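PDB 6QM2: type-2 restriction enzyme NlaIV from Neisseria lactamica, which recognises the double-stranded DNA sequence 5'-GGNNCC-3' and cuts it in the middle, leaving blunt-ended fragments with terminal 5'-phosphates. Local coordinates for residues M4-A9 against F78-D83; S24-I29 against N137-D142; A98-D103 against G175-I180; I151-D156 against M185-C190. All blocks are in the same frame, centred on the assembly; numbering follows the deposited sequence.

Interaction 1 (M4-A9 against F78-D83)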
loop_
_atom_site.group_PDB
_atom_site.type_symbol
_atom_site.label_atom_id
_atom_site.label_comp_id
_atom_site.label_asym_id
_atom_site.label_seq_id
_atom_site.Cartn_x
_atom_site.Cartn_y
_atom_site.Cartn_z
ATOM N N MET A 4 -16.610 -22.545 -22.902
ATOM C CA MET A 4 -16.912 -21.735 -21.707
ATOM C C MET A 4 -18.211 -22.138 -21.014
ATOM O O MET A 4 -19.282 -22.078 -21.618
ATOM C CB MET A 4 -16.993 -20.250 -22.065
ATOM C CG MET A 4 -15.685 -19.660 -22.560
ATOM S SD MET A 4 -15.493 -17.933 -22.091
ATOM C CE MET A 4 -14.204 -17.417 -23.227
ATOM N N ILE A 5 -18.105 -22.508 -19.738
ATOM C CA ILE A 5 -19.263 -22.893 -18.918
ATOM C C ILE A 5 -19.796 -21.690 -18.108
ATOM O O ILE A 5 -19.043 -20.760 -17.810
ATOM C CB ILE A 5 -18.929 -24.123 -18.011
ATOM C CG1 ILE A 5 -20.210 -24.731 -17.411
ATOM C CG2 ILE A 5 -17.911 -23.782 -16.917
ATOM C CD1 ILE A 5 -20.050 -26.145 -16.881
ATOM N N LYS A 6 -21.096 -21.706 -17.791
ATOM C CA LYS A 6 -21.727 -20.731 -16.881
ATOM C C LYS A 6 -21.891 -21.363 -15.502
ATOM O O LYS A 6 -22.524 -22.412 -15.382
ATOM C CB LYS A 6 -23.116 -20.307 -17.379
ATOM C CG LYS A 6 -23.145 -19.093 -18.290
ATOM C CD LYS A 6 -24.574 -18.588 -18.443
ATOM C CE LYS A 6 -24.670 -17.433 -19.427
ATOM N NZ LYS A 6 -25.989 -16.740 -19.361
ATOM N N LEU A 7 -21.339 -20.722 -14.472
ATOM C CA LEU A 7 -21.476 -21.193 -13.089
ATOM C C LEU A 7 -22.224 -20.199 -12.194
ATOM O O LEU A 7 -22.374 -19.016 -12.522
ATOM C CB LEU A 7 -20.098 -21.531 -12.491
ATOM C CG LEU A 7 -19.754 -23.023 -12.389
ATOM C CD1 LEU A 7 -19.863 -23.708 -13.743
ATOM C CD2 LEU A 7 -18.366 -23.236 -11.795
ATOM N N THR A 8 -22.701 -20.724 -11.068
ATOM C CA THR A 8 -23.305 -19.928 -10.002
ATOM C C THR A 8 -22.328 -19.815 -8.821
ATOM O O THR A 8 -21.341 -20.553 -8.743
ATOM C CB THR A 8 -24.678 -20.500 -9.557
ATOM O OG1 THR A 8 -25.330 -19.557 -8.700
ATOM C CG2 THR A 8 -24.558 -21.832 -8.816
ATOM N N ALA A 9 -22.611 -18.881 -7.915
ATOM C CA ALA A 9 -21.747 -18.598 -6.765
ATOM C C ALA A 9 -21.518 -19.810 -5.855
ATOM O O ALA A 9 -20.417 -19.994 -5.336
ATOM C CB ALA A 9 -22.318 -17.443 -5.956
ATOM N N PHE A 78 -20.148 -10.273 -12.292
ATOM C CA PHE A 78 -21.461 -10.686 -12.784
ATOM C C PHE A 78 -21.327 -12.082 -13.395
ATOM O O PHE A 78 -20.781 -12.221 -14.487
ATOM C CB PHE A 78 -21.950 -9.717 -13.856
ATOM C CG PHE A 78 -22.142 -8.311 -13.373
ATOM C CD1 PHE A 78 -23.346 -7.919 -12.806
ATOM C CD2 PHE A 78 -21.136 -7.367 -13.516
ATOM C CE1 PHE A 78 -23.543 -6.613 -12.374
ATOM C CE2 PHE A 78 -21.324 -6.058 -13.087
ATOM C CZ PHE A 78 -22.530 -5.678 -12.513
ATOM N N LEU A 79 -21.822 -13.108 -12.704
ATOM C CA LEU A 79 -21.689 -14.499 -13.181
ATOM C C LEU A 79 -22.649 -14.890 -14.328
ATOM O O LEU A 79 -22.505 -15.968 -14.915
ATOM C CB LEU A 79 -21.847 -15.482 -12.015
ATOM C CG LEU A 79 -20.855 -15.310 -10.862
ATOM C CD1 LEU A 79 -21.204 -16.251 -9.716
ATOM C CD2 LEU A 79 -19.426 -15.541 -11.339
ATOM N N ASN A 80 -23.619 -14.022 -14.628
ATOM C CA ASN A 80 -24.559 -14.207 -15.728
ATOM C C ASN A 80 -24.462 -12.975 -16.639
ATOM O O ASN A 80 -24.965 -11.903 -16.294
ATOM C CB ASN A 80 -25.969 -14.372 -15.149
ATOM C CG ASN A 80 -26.997 -14.804 -16.180
ATOM O OD1 ASN A 80 -26.916 -14.459 -17.362
ATOM N ND2 ASN A 80 -27.993 -15.548 -15.722
ATOM N N LYS A 81 -23.807 -13.134 -17.790
ATOM C CA LYS A 81 -23.585 -12.022 -18.738
ATOM C C LYS A 81 -24.876 -11.403 -19.286
ATOM O O LYS A 81 -24.919 -10.200 -19.563
ATOM C CB LYS A 81 -22.698 -12.470 -19.910
ATOM C CG LYS A 81 -21.234 -12.676 -19.541
ATOM C CD LYS A 81 -20.395 -13.182 -20.712
ATOM C CE LYS A 81 -20.080 -12.104 -21.744
ATOM N NZ LYS A 81 -19.006 -11.165 -21.316
ATOM N N LYS A 82 -25.913 -12.228 -19.438
ATOM C CA LYS A 82 -27.212 -11.786 -19.962
ATOM C C LYS A 82 -28.150 -11.205 -18.897
ATOM O O LYS A 82 -29.024 -10.399 -19.226
ATOM C CB LYS A 82 -27.909 -12.935 -20.704
ATOM C CG LYS A 82 -27.247 -13.291 -22.027
ATOM C CD LYS A 82 -28.068 -14.295 -22.817
ATOM C CE LYS A 82 -27.578 -14.396 -24.253
ATOM N NZ LYS A 82 -28.403 -15.344 -25.053
ATOM N N ASP A 83 -27.976 -11.615 -17.637
ATOM C CA ASP A 83 -28.782 -11.108 -16.519
ATOM C C ASP A 83 -27.872 -10.496 -15.446
ATOM O O ASP A 83 -27.350 -11.195 -14.575
ATOM C CB ASP A 83 -29.653 -12.234 -15.936
ATOM C CG ASP A 83 -30.809 -11.717 -15.075
ATOM O OD1 ASP A 83 -30.909 -10.495 -14.821
ATOM O OD2 ASP A 83 -31.635 -12.555 -14.652
HETATM O O HOH W 1 -20.649 -17.942 -14.501
#

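Interaction 2 (S24-I29 against N137-D142)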
loop_
_atom_site.group_PDB
_atom_site.type_symbol
_atom_site.label_atom_id
_atom_site.label_comp_id
_atom_site.label_asym_id
_atom_site.label_seq_id
_atom_site.Cartn_x
_atom_site.Cartn_y
_atom_site.Cartn_z
ATOM N N SER A 24 -6.299 -26.399 2.001
ATOM C CA SER A 24 -4.966 -26.998 2.129
ATOM C C SER A 24 -3.922 -26.409 1.159
ATOM O O SER A 24 -2.759 -26.812 1.193
ATOM C CB SER A 24 -5.075 -28.516 1.938
ATOM O OG SER A 24 -5.819 -28.825 0.772
ATOM N N ALA A 25 -4.323 -25.455 0.315
ATOM C CA ALA A 25 -3.428 -24.882 -0.698
ATOM C C ALA A 25 -2.427 -23.904 -0.096
ATOM O O ALA A 25 -2.681 -23.311 0.958
ATOM C CB ALA A 25 -4.226 -24.188 -1.796
ATOM N N ASN A 26 -1.293 -23.750 -0.776
ATOM C CA ASN A 26 -0.243 -22.818 -0.374
ATOM C C ASN A 26 -0.021 -21.827 -1.514
ATOM O O ASN A 26 -0.241 -22.157 -2.680
ATOM C CB ASN A 26 1.050 -23.574 -0.042
ATOM C CG ASN A 26 0.949 -24.377 1.249
ATOM O OD1 ASN A 26 0.344 -23.937 2.229
ATOM N ND2 ASN A 26 1.554 -25.559 1.256
ATOM N N GLY A 27 0.408 -20.617 -1.164
ATOM C CA GLY A 27 0.628 -19.546 -2.141
ATOM C C GLY A 27 1.534 -18.460 -1.598
ATOM O O GLY A 27 1.845 -18.452 -0.409
ATOM N N GLN A 28 1.952 -17.539 -2.464
ATOM C CA GLN A 28 2.887 -16.476 -2.078
ATOM C C GLN A 28 3.053 -15.405 -3.160
ATOM O O GLN A 28 2.996 -15.704 -4.353
ATOM C CB GLN A 28 4.259 -17.076 -1.747
ATOM C CG GLN A 28 4.761 -18.100 -2.759
ATOM C CD GLN A 28 6.164 -18.580 -2.450
ATOM O OE1 GLN A 28 7.046 -18.530 -3.308
ATOM N NE2 GLN A 28 6.381 -19.044 -1.220
ATOM N N ILE A 29 3.275 -14.162 -2.729
ATOM C CA ILE A 29 3.580 -13.059 -3.649
ATOM C C ILE A 29 5.074 -13.145 -3.937
ATOM O O ILE A 29 5.861 -13.462 -3.041
ATOM C CB ILE A 29 3.249 -11.665 -3.060
ATOM C CG1 ILE A 29 1.807 -11.603 -2.534
ATOM C CG2 ILE A 29 3.452 -10.577 -4.117
ATOM C CD1 ILE A 29 1.530 -10.409 -1.644
ATOM N N ASN A 137 4.541 -17.268 3.225
ATOM C CA ASN A 137 3.631 -18.235 2.611
ATOM C C ASN A 137 2.186 -17.917 3.001
ATOM O O ASN A 137 1.830 -17.958 4.182
ATOM C CB ASN A 137 3.985 -19.663 3.033
ATOM C CG ASN A 137 3.437 -20.707 2.074
ATOM O OD1 ASN A 137 2.630 -21.555 2.457
ATOM N ND2 ASN A 137 3.866 -20.640 0.817
ATOM N N VAL A 138 1.369 -17.594 1.999
ATOM C CA VAL A 138 -0.051 -17.273 2.190
ATOM C C VAL A 138 -0.876 -18.557 2.173
ATOM O O VAL A 138 -0.664 -19.421 1.320
ATOM C CB VAL A 138 -0.581 -16.336 1.076
ATOM C CG1 VAL A 138 -2.049 -15.986 1.312
ATOM C CG2 VAL A 138 0.269 -15.070 0.973
ATOM N N THR A 139 -1.813 -18.673 3.112
ATOM C CA THR A 139 -2.779 -19.776 3.133
ATOM C C THR A 139 -4.188 -19.240 3.397
ATOM O O THR A 139 -4.352 -18.216 4.065
ATOM C CB THR A 139 -2.426 -20.839 4.201
ATOM O OG1 THR A 139 -2.435 -20.251 5.509
ATOM C CG2 THR A 139 -1.058 -21.442 3.931
ATOM N N ILE A 140 -5.190 -19.937 2.861
ATOM C CA ILE A 140 -6.597 -19.609 3.088
ATOM C C ILE A 140 -7.099 -20.486 4.230
ATOM O O ILE A 140 -7.456 -21.643 4.020
ATOM C CB ILE A 140 -7.452 -19.838 1.816
ATOM C CG1 ILE A 140 -6.820 -19.154 0.585
ATOM C CG2 ILE A 140 -8.888 -19.376 2.043
ATOM C CD1 ILE A 140 -6.480 -17.687 0.756
ATOM N N LYS A 141 -7.106 -19.932 5.439
ATOM C CA LYS A 141 -7.538 -20.668 6.638
ATOM C C LYS A 141 -9.035 -20.986 6.637
ATOM O O LYS A 141 -9.435 -22.066 7.067
ATOM C CB LYS A 141 -7.164 -19.908 7.919
ATOM C CG LYS A 141 -5.672 -19.941 8.247
ATOM C CD LYS A 141 -5.374 -19.395 9.640
ATOM C CE LYS A 141 -5.667 -20.413 10.738
ATOM N NZ LYS A 141 -5.942 -19.765 12.051
ATOM N N ASP A 142 -9.848 -20.041 6.168
ATOM C CA ASP A 142 -11.297 -20.223 6.049
ATOM C C ASP A 142 -11.817 -19.668 4.721
ATOM O O ASP A 142 -11.207 -18.776 4.124
ATOM C CB ASP A 142 -12.018 -19.513 7.199
ATOM C CG ASP A 142 -11.876 -20.239 8.526
ATOM O OD1 ASP A 142 -12.245 -21.429 8.596
ATOM O OD2 ASP A 142 -11.422 -19.609 9.507
#

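Interaction 3 (A98-D103 against G175-I180)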
loop_
_atom_site.group_PDB
_atom_site.type_symbol
_atom_site.label_atom_id
_atom_site.label_comp_id
_atom_site.label_asym_id
_atom_site.label_seq_id
_atom_site.Cartn_x
_atom_site.Cartn_y
_atom_site.Cartn_z
ATOM N N ALA A 98 -7.044 -11.403 12.998
ATOM C CA ALA A 98 -7.870 -10.316 13.542
ATOM C C ALA A 98 -9.302 -10.361 12.990
ATOM O O ALA A 98 -9.612 -11.165 12.111
ATOM C CB ALA A 98 -7.226 -8.974 13.228
ATOM N N SER A 99 -10.162 -9.488 13.518
ATOM C CA SER A 99 -11.555 -9.365 13.058
ATOM C C SER A 99 -11.640 -8.815 11.627
ATOM O O SER A 99 -10.681 -8.199 11.156
ATOM C CB SER A 99 -12.356 -8.464 14.006
ATOM O OG SER A 99 -12.549 -9.098 15.256
ATOM N N PRO A 100 -12.785 -9.031 10.934
ATOM C CA PRO A 100 -12.901 -8.611 9.526
ATOM C C PRO A 100 -12.722 -7.101 9.289
ATOM O O PRO A 100 -13.486 -6.292 9.820
ATOM C CB PRO A 100 -14.314 -9.067 9.134
ATOM C CG PRO A 100 -14.648 -10.149 10.096
ATOM C CD PRO A 100 -14.007 -9.731 11.379
ATOM N N GLY A 101 -11.709 -6.754 8.494
ATOM C CA GLY A 101 -11.340 -5.363 8.230
ATOM C C GLY A 101 -11.991 -4.726 7.013
ATOM O O GLY A 101 -11.828 -3.523 6.787
ATOM N N PHE A 102 -12.712 -5.522 6.222
ATOM C CA PHE A 102 -13.383 -5.015 5.017
ATOM C C PHE A 102 -14.651 -4.239 5.360
ATOM O O PHE A 102 -15.208 -4.384 6.448
ATOM C CB PHE A 102 -13.687 -6.141 4.004
ATOM C CG PHE A 102 -14.648 -7.200 4.502
ATOM C CD1 PHE A 102 -16.029 -7.008 4.433
ATOM C CD2 PHE A 102 -14.170 -8.411 5.002
ATOM C CE1 PHE A 102 -16.904 -7.986 4.880
ATOM C CE2 PHE A 102 -15.045 -9.393 5.448
ATOM C CZ PHE A 102 -16.412 -9.182 5.386
ATOM N N ASP A 103 -15.083 -3.416 4.412
ATOM C CA ASP A 103 -16.323 -2.655 4.517
ATOM C C ASP A 103 -17.371 -3.263 3.587
ATOM O O ASP A 103 -17.032 -3.862 2.568
ATOM C CB ASP A 103 -16.075 -1.193 4.130
ATOM C CG ASP A 103 -15.026 -0.525 5.007
ATOM O OD1 ASP A 103 -15.168 -0.563 6.250
ATOM O OD2 ASP A 103 -14.064 0.045 4.446
ATOM N N GLY A 175 -20.019 -7.681 11.034
ATOM C CA GLY A 175 -19.848 -8.292 12.347
ATOM C C GLY A 175 -18.931 -9.501 12.273
ATOM O O GLY A 175 -18.344 -9.788 11.228
ATOM N N VAL A 176 -18.805 -10.197 13.401
ATOM C CA VAL A 176 -18.026 -11.432 13.494
ATOM C C VAL A 176 -19.006 -12.606 13.503
ATOM O O VAL A 176 -19.405 -13.116 14.554
ATOM C CB VAL A 176 -17.108 -11.439 14.736
ATOM C CG1 VAL A 176 -16.252 -12.696 14.752
ATOM C CG2 VAL A 176 -16.225 -10.196 14.745
ATOM N N TRP A 177 -19.396 -12.999 12.296
ATOM C CA TRP A 177 -20.382 -14.058 12.054
ATOM C C TRP A 177 -19.866 -15.460 12.416
ATOM O O TRP A 177 -20.640 -16.317 12.846
ATOM C CB TRP A 177 -20.839 -14.022 10.578
ATOM C CG TRP A 177 -19.769 -14.425 9.593
ATOM C CD1 TRP A 177 -19.507 -15.688 9.149
ATOM C CD2 TRP A 177 -18.806 -13.568 8.953
ATOM N NE1 TRP A 177 -18.450 -15.673 8.276
ATOM C CE2 TRP A 177 -17.999 -14.387 8.135
ATOM C CE3 TRP A 177 -18.552 -12.189 8.988
ATOM C CZ2 TRP A 177 -16.951 -13.874 7.356
ATOM C CZ3 TRP A 177 -17.507 -11.678 8.215
ATOM C CH2 TRP A 177 -16.722 -12.522 7.409
ATOM N N TYR A 178 -18.561 -15.674 12.232
ATOM C CA TYR A 178 -17.931 -16.999 12.400
ATOM C C TYR A 178 -17.712 -17.473 13.843
ATOM O O TYR A 178 -17.592 -18.678 14.068
ATOM C CB TYR A 178 -16.597 -17.091 11.620
ATOM C CG TYR A 178 -15.590 -15.983 11.884
ATOM C CD1 TYR A 178 -14.841 -15.950 13.064
ATOM C CD2 TYR A 178 -15.372 -14.973 10.943
ATOM C CE1 TYR A 178 -13.919 -14.939 13.303
ATOM C CE2 TYR A 178 -14.452 -13.957 11.174
ATOM C CZ TYR A 178 -13.727 -13.944 12.351
ATOM O OH TYR A 178 -12.816 -12.940 12.582
ATOM N N SER A 179 -17.663 -16.540 14.796
ATOM C CA SER A 179 -17.345 -16.854 16.191
ATOM C C SER A 179 -18.409 -17.729 16.851
ATOM O O SER A 179 -19.598 -17.404 16.805
ATOM C CB SER A 179 -17.176 -15.566 17.003
ATOM O OG SER A 179 -18.366 -14.794 17.000
ATOM N N ILE A 180 -17.971 -18.837 17.452
ATOM C CA ILE A 180 -18.859 -19.730 18.225
ATOM C C ILE A 180 -19.290 -19.097 19.566
ATOM O O ILE A 180 -20.320 -19.480 20.132
ATOM C CB ILE A 180 -18.203 -21.124 18.453
ATOM C CG1 ILE A 180 -19.259 -22.171 18.850
ATOM C CG2 ILE A 180 -17.071 -21.058 19.481
ATOM C CD1 ILE A 180 -18.752 -23.598 18.824
#

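Interaction 4 (I151-D156 against M185-C190)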
loop_
_atom_site.group_PDB
_atom_site.type_symbol
_atom_site.label_atom_id
_atom_site.label_comp_id
_atom_site.label_asym_id
_atom_site.label_seq_id
_atom_site.Cartn_x
_atom_site.Cartn_y
_atom_site.Cartn_z
ATOM N N ILE A 151 -23.601 -11.364 7.451
ATOM C CA ILE A 151 -22.309 -10.847 7.916
ATOM C C ILE A 151 -22.399 -9.453 8.544
ATOM O O ILE A 151 -21.372 -8.804 8.729
ATOM C CB ILE A 151 -21.250 -10.875 6.782
ATOM C CG1 ILE A 151 -21.559 -9.850 5.679
ATOM C CG2 ILE A 151 -21.158 -12.276 6.192
ATOM C CD1 ILE A 151 -20.538 -9.833 4.562
ATOM N N THR A 152 -23.607 -8.993 8.869
ATOM C CA THR A 152 -23.797 -7.714 9.559
ATOM C C THR A 152 -24.705 -7.892 10.762
ATOM O O THR A 152 -25.409 -8.896 10.885
ATOM C CB THR A 152 -24.401 -6.627 8.646
ATOM O OG1 THR A 152 -25.543 -7.153 7.961
ATOM C CG2 THR A 152 -23.379 -6.144 7.637
ATOM N N ARG A 153 -24.673 -6.894 11.637
ATOM C CA ARG A 153 -25.420 -6.905 12.886
ATOM C C ARG A 153 -25.827 -5.484 13.258
ATOM O O ARG A 153 -25.572 -4.538 12.506
ATOM C CB ARG A 153 -24.557 -7.524 13.992
ATOM C CG ARG A 153 -23.205 -6.848 14.217
ATOM C CD ARG A 153 -22.678 -7.123 15.619
ATOM N NE ARG A 153 -21.257 -6.799 15.767
ATOM C CZ ARG A 153 -20.747 -5.577 15.940
ATOM N NH1 ARG A 153 -21.523 -4.492 15.986
ATOM N NH2 ARG A 153 -19.427 -5.438 16.060
ATOM N N SER A 154 -26.467 -5.341 14.413
ATOM C CA SER A 154 -26.699 -4.030 15.006
ATOM C C SER A 154 -25.464 -3.599 15.797
ATOM O O SER A 154 -24.477 -4.334 15.872
ATOM C CB SER A 154 -27.928 -4.070 15.913
ATOM O OG SER A 154 -28.370 -2.760 16.208
ATOM N N MET A 155 -25.521 -2.397 16.364
ATOM C CA MET A 155 -24.473 -1.883 17.256
ATOM C C MET A 155 -25.103 -1.072 18.390
ATOM O O MET A 155 -26.325 -0.928 18.464
ATOM C CB MET A 155 -23.478 -1.009 16.477
ATOM C CG MET A 155 -24.007 0.381 16.119
ATOM S SD MET A 155 -22.892 1.434 15.180
ATOM C CE MET A 155 -21.335 1.186 16.024
ATOM N N ASP A 156 -24.261 -0.528 19.261
ATOM C CA ASP A 156 -24.732 0.387 20.284
ATOM C C ASP A 156 -24.932 1.772 19.668
ATOM O O ASP A 156 -23.978 2.365 19.160
ATOM C CB ASP A 156 -23.747 0.462 21.453
ATOM C CG ASP A 156 -24.331 1.198 22.646
ATOM O OD1 ASP A 156 -25.295 0.674 23.245
ATOM O OD2 ASP A 156 -23.846 2.303 22.970
ATOM N N MET A 185 -25.027 -9.423 20.737
ATOM C CA MET A 185 -25.254 -8.916 19.384
ATOM C C MET A 185 -24.931 -9.979 18.337
ATOM O O MET A 185 -23.771 -10.108 17.942
ATOM C CB MET A 185 -24.344 -7.717 19.128
ATOM C CG MET A 185 -24.664 -6.496 19.966
ATOM S SD MET A 185 -23.519 -5.152 19.622
ATOM C CE MET A 185 -24.407 -3.779 20.346
ATOM N N PRO A 186 -25.947 -10.745 17.886
ATOM C CA PRO A 186 -25.748 -11.695 16.790
ATOM C C PRO A 186 -25.977 -11.047 15.424
ATOM O O PRO A 186 -26.428 -9.899 15.341
ATOM C CB PRO A 186 -26.824 -12.746 17.056
ATOM C CG PRO A 186 -27.950 -11.953 17.603
ATOM C CD PRO A 186 -27.312 -10.880 18.442
ATOM N N MET A 187 -25.689 -11.804 14.368
ATOM C CA MET A 187 -25.909 -11.348 12.999
ATOM C C MET A 187 -27.403 -11.399 12.702
ATOM O O MET A 187 -28.150 -12.095 13.397
ATOM C CB MET A 187 -25.159 -12.230 11.994
ATOM C CG MET A 187 -23.660 -12.376 12.231
ATOM S SD MET A 187 -22.737 -10.825 12.238
ATOM C CE MET A 187 -22.504 -10.571 13.995
ATOM N N PHE A 188 -27.835 -10.671 11.672
ATOM C CA PHE A 188 -29.252 -10.636 11.296
ATOM C C PHE A 188 -29.728 -12.022 10.846
ATOM O O PHE A 188 -29.047 -12.702 10.073
ATOM C CB PHE A 188 -29.529 -9.604 10.200
ATOM C CG PHE A 188 -29.290 -8.182 10.622
ATOM C CD1 PHE A 188 -30.198 -7.526 11.447
ATOM C CD2 PHE A 188 -28.172 -7.484 10.172
ATOM C CE1 PHE A 188 -29.988 -6.206 11.830
ATOM C CE2 PHE A 188 -27.959 -6.163 10.546
ATOM C CZ PHE A 188 -28.868 -5.523 11.380
ATOM N N GLU A 189 -30.894 -12.427 11.345
ATOM C CA GLU A 189 -31.443 -13.765 11.096
ATOM C C GLU A 189 -31.968 -13.940 9.669
ATOM O O GLU A 189 -31.916 -15.042 9.115
ATOM C CB GLU A 189 -32.555 -14.075 12.104
ATOM C CG GLU A 189 -32.044 -14.225 13.534
ATOM C CD GLU A 189 -33.130 -14.138 14.597
ATOM O OE1 GLU A 189 -34.334 -14.028 14.263
ATOM O OE2 GLU A 189 -32.764 -14.178 15.789
ATOM N N CYS A 190 -32.471 -12.854 9.086
ATOM C CA CYS A 190 -33.020 -12.872 7.737
ATOM C C CYS A 190 -32.862 -11.522 7.040
ATOM O O CYS A 190 -32.534 -10.511 7.673
ATOM C CB CYS A 190 -34.500 -13.222 7.804
ATOM S SG CYS A 190 -35.463 -11.997 8.718
HETATM O O HOH W 2 -26.928 -7.428 16.450
#

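Interaction 1 (M4-A9 against F78-D83)
Lys-6 reaches Asn-80 with the end of an extended side chain, NZ donating to the amide oxygen OD1 over 3.2 Å. The ammonium stands well above the amide's carbonyl plane, and the backbone N of Asp-83 comes to the same OD1 from the other face of that plane, at 3.0 Å. Asn-80 OD1 is therefore gripped from two sides, which should restrict rotation of the amide. The torsion chi1 of -170° sets CG anti to the backbone N, carrying the amide over the following turn, where the N of Lys-82 adds a weak third bond.

The apolar half of the contact belongs to Leu-79. Its CD1 lies 3.5 Å from Ala-9 N and 4.1 Å from Ala-9 CB, so the branch rests on the start of helix 9-18, while Leu-79 CB sits beside the carbonyl oxygen of Leu-7 at 3.6 Å. A water lies between the two backbones, accepting from Leu-7 N at 2.9 Å, with Leu-79 O 2.7 Å from it.

Farther out, Leu-7 and Leu-79 both lean on Ile-12 of that helix. Thr-8, in the N-cap position, turns its hydroxyl to Glu-87 rather than to the helix, and Lys-81 forms a salt bridge with Asp-66. The contact thus fastens the approach to the first helix against the connection between strands 77-78 and 88-95 of the central mixed sheet, in a fold assigned to the PDDEXK nuclease clan. Asn-80, the residue Lys-6 grips, heads an Asx motif within its own turn.

Interaction 2 (S24-I29 against N137-D142)
A single antiparallel beta bridge, of the hydrogen-bonded kind, joins Gly-27 to Val-138 where strand 27-33 meets strand 138-147. Their CA atoms are 4.9 Å apart and the two backbone bonds are reciprocal: Gly-27 N donates to Val-138 O over 3.0 Å, and Val-138 N to Gly-27 O over 2.6 Å. The glycine brings no side chain to the bridge, and Val-138 CB lies against its carbonyl oxygen at 3.5 Å.

Side chains contribute around this link. With chi1 at -179°, Val-138 holds CG1 anti to the backbone N and leaves CG2 near Gln-28 CA, at 4.3 Å. One residue on, the methyl CG2 of Thr-139 approaches Ala-25 O to 3.9 Å. The asparagines Asn-26 and Asn-137 also meet here, although each was modelled in two conformers and the detail of their amides is uncertain.

Beyond the bridge the strands go separate ways. Strand 138-147 is held by strand 124-132, against which Lys-141 and Asp-142 form a classic beta bulge opposite Gly-129. Strand 27-33 pairs with strand 36-40 and, through Gly-27, Gln-28 and Ile-29, continues as an antiparallel ladder into a strand of the second subunit. Helix 44-60 packs against both partners, Val-46 touching Ile-29 as well as Val-138.

Interaction 3 (A98-D103 against G175-I180)
Pro-100 lays its ring among three side chains of 175-180, with CG 3.7 Å from CZ3 of Trp-177 and 4.0 Å from CE2 of Tyr-178. The same proline presents CD to CG2 of Val-176, at 4.1 Å. This is a loop-to-loop contact built round a proline: the connection that follows strand 88-95 of the central sheet meets the one that follows strand 168-172 of the small antiparallel sheet. No hydrogen bond crosses it, so the fit rests on shape and apolar surface.

Trp-177 and Tyr-178 both place CG between the backbone N and the carbonyl carbon, with chi1 of 69° in the tryptophan and 52° in the tyrosine, torsions that turn both rings to the side where Pro-100 lies. The two rings come together, CD2 of Tyr-178 lying 3.9 Å above the plane of the indole and offset toward its rim. Tyr-178 OH ends beside the proline, 3.6 Å from Pro-100 CD and near Ala-98 O. Val-176 in turn sets its CG1 over one face of the tyrosine ring, while its other methyl faces Pro-100.

Outside the segments, Arg-96 makes a cation-pi contact with Tyr-178, and Trp-144 of strand 138-147 meets Trp-177 edge-to-face. Phe-94 packs on Pro-100, and Ile-127 lies against both Phe-102 and Trp-177, tying the two loops to the strands of the main sheet.

The last partner is Phe-102, whose side chain runs at about a right angle to that of Trp-177: CH2 of the indole sits in the plane of the phenylalanine ring, at its edge, 3.9 Å from CZ.

Interaction 4 (I151-D156 against M185-C190)
Met-185 begins the contact with a long, extended side chain that lies across Arg-153, its CB 3.9 Å from the arginine CD. The terminal methyl is placed near the peptide between Met-155 and Asp-156, but only tentatively, since the residue was modelled in two conformers. Two irregular loop segments meet here, the second of them running directly into the N-cap of helix 191-204.

Pro-186 takes part through its carbonyl oxygen, which accepts a bond from a water at 2.8 Å; the same water accepts from Ser-154 N at 3.0 Å and so bridges the two backbones. Arg-153 CB passes beside that carbonyl oxygen. The arginine chain runs on extended, and its guanidinium lies alongside its own segment, NH1 donating to Ser-154 O over 3.0 Å in the plane of the group and nearly straight, at 167°.

Met-187 follows, bent at chi2 (-58°) and again at chi3, which brings SD beside the carbonyl of Thr-152, 3.6 Å from its O, and CE against the side chain of Arg-153, 3.7 Å from CB.

Phe-188 supplies the direct backbone bond, its N donating to Thr-152 O over 3.1 Å at an N-H...O angle of 154°. CE2 and CZ of the ring come close to the Arg-153 carbonyl at an oblique angle, with Thr-152 OG1 in the ring plane at the edge; that hydroxyl is itself bonded to Val-148 O. Trp-236 and Ala-197 pack on the ring from two helices.

At Cys-190 the loop ends, SG capping a backbone N at the start of helix 191-204.

How the interactions relate
All four contacts draw on the central mixed sheet or its connections: interaction 1 beside strand 77-78, interaction 2 on outer strand 138-147, interaction 3 in the loop after strand 88-95 and interaction 4 through the loop that leaves strand 138-147. Interactions 3 and 4 are neighbours, with centres 11 Å apart, and they touch: Gly-175 N lies 2.9 Å from Ile-151 O, a probable hydrogen bond, and Trp-177 packs on Met-187. Interaction 1 lies about 30 Å from interaction 4, centre to centre, across the chain's middle. Interactions 1 and 2 interleave in sequence, as do 2 and 3, and 3 and 4, so successive loops and strands lace the chain together, while interaction 2 alone reaches the second subunit.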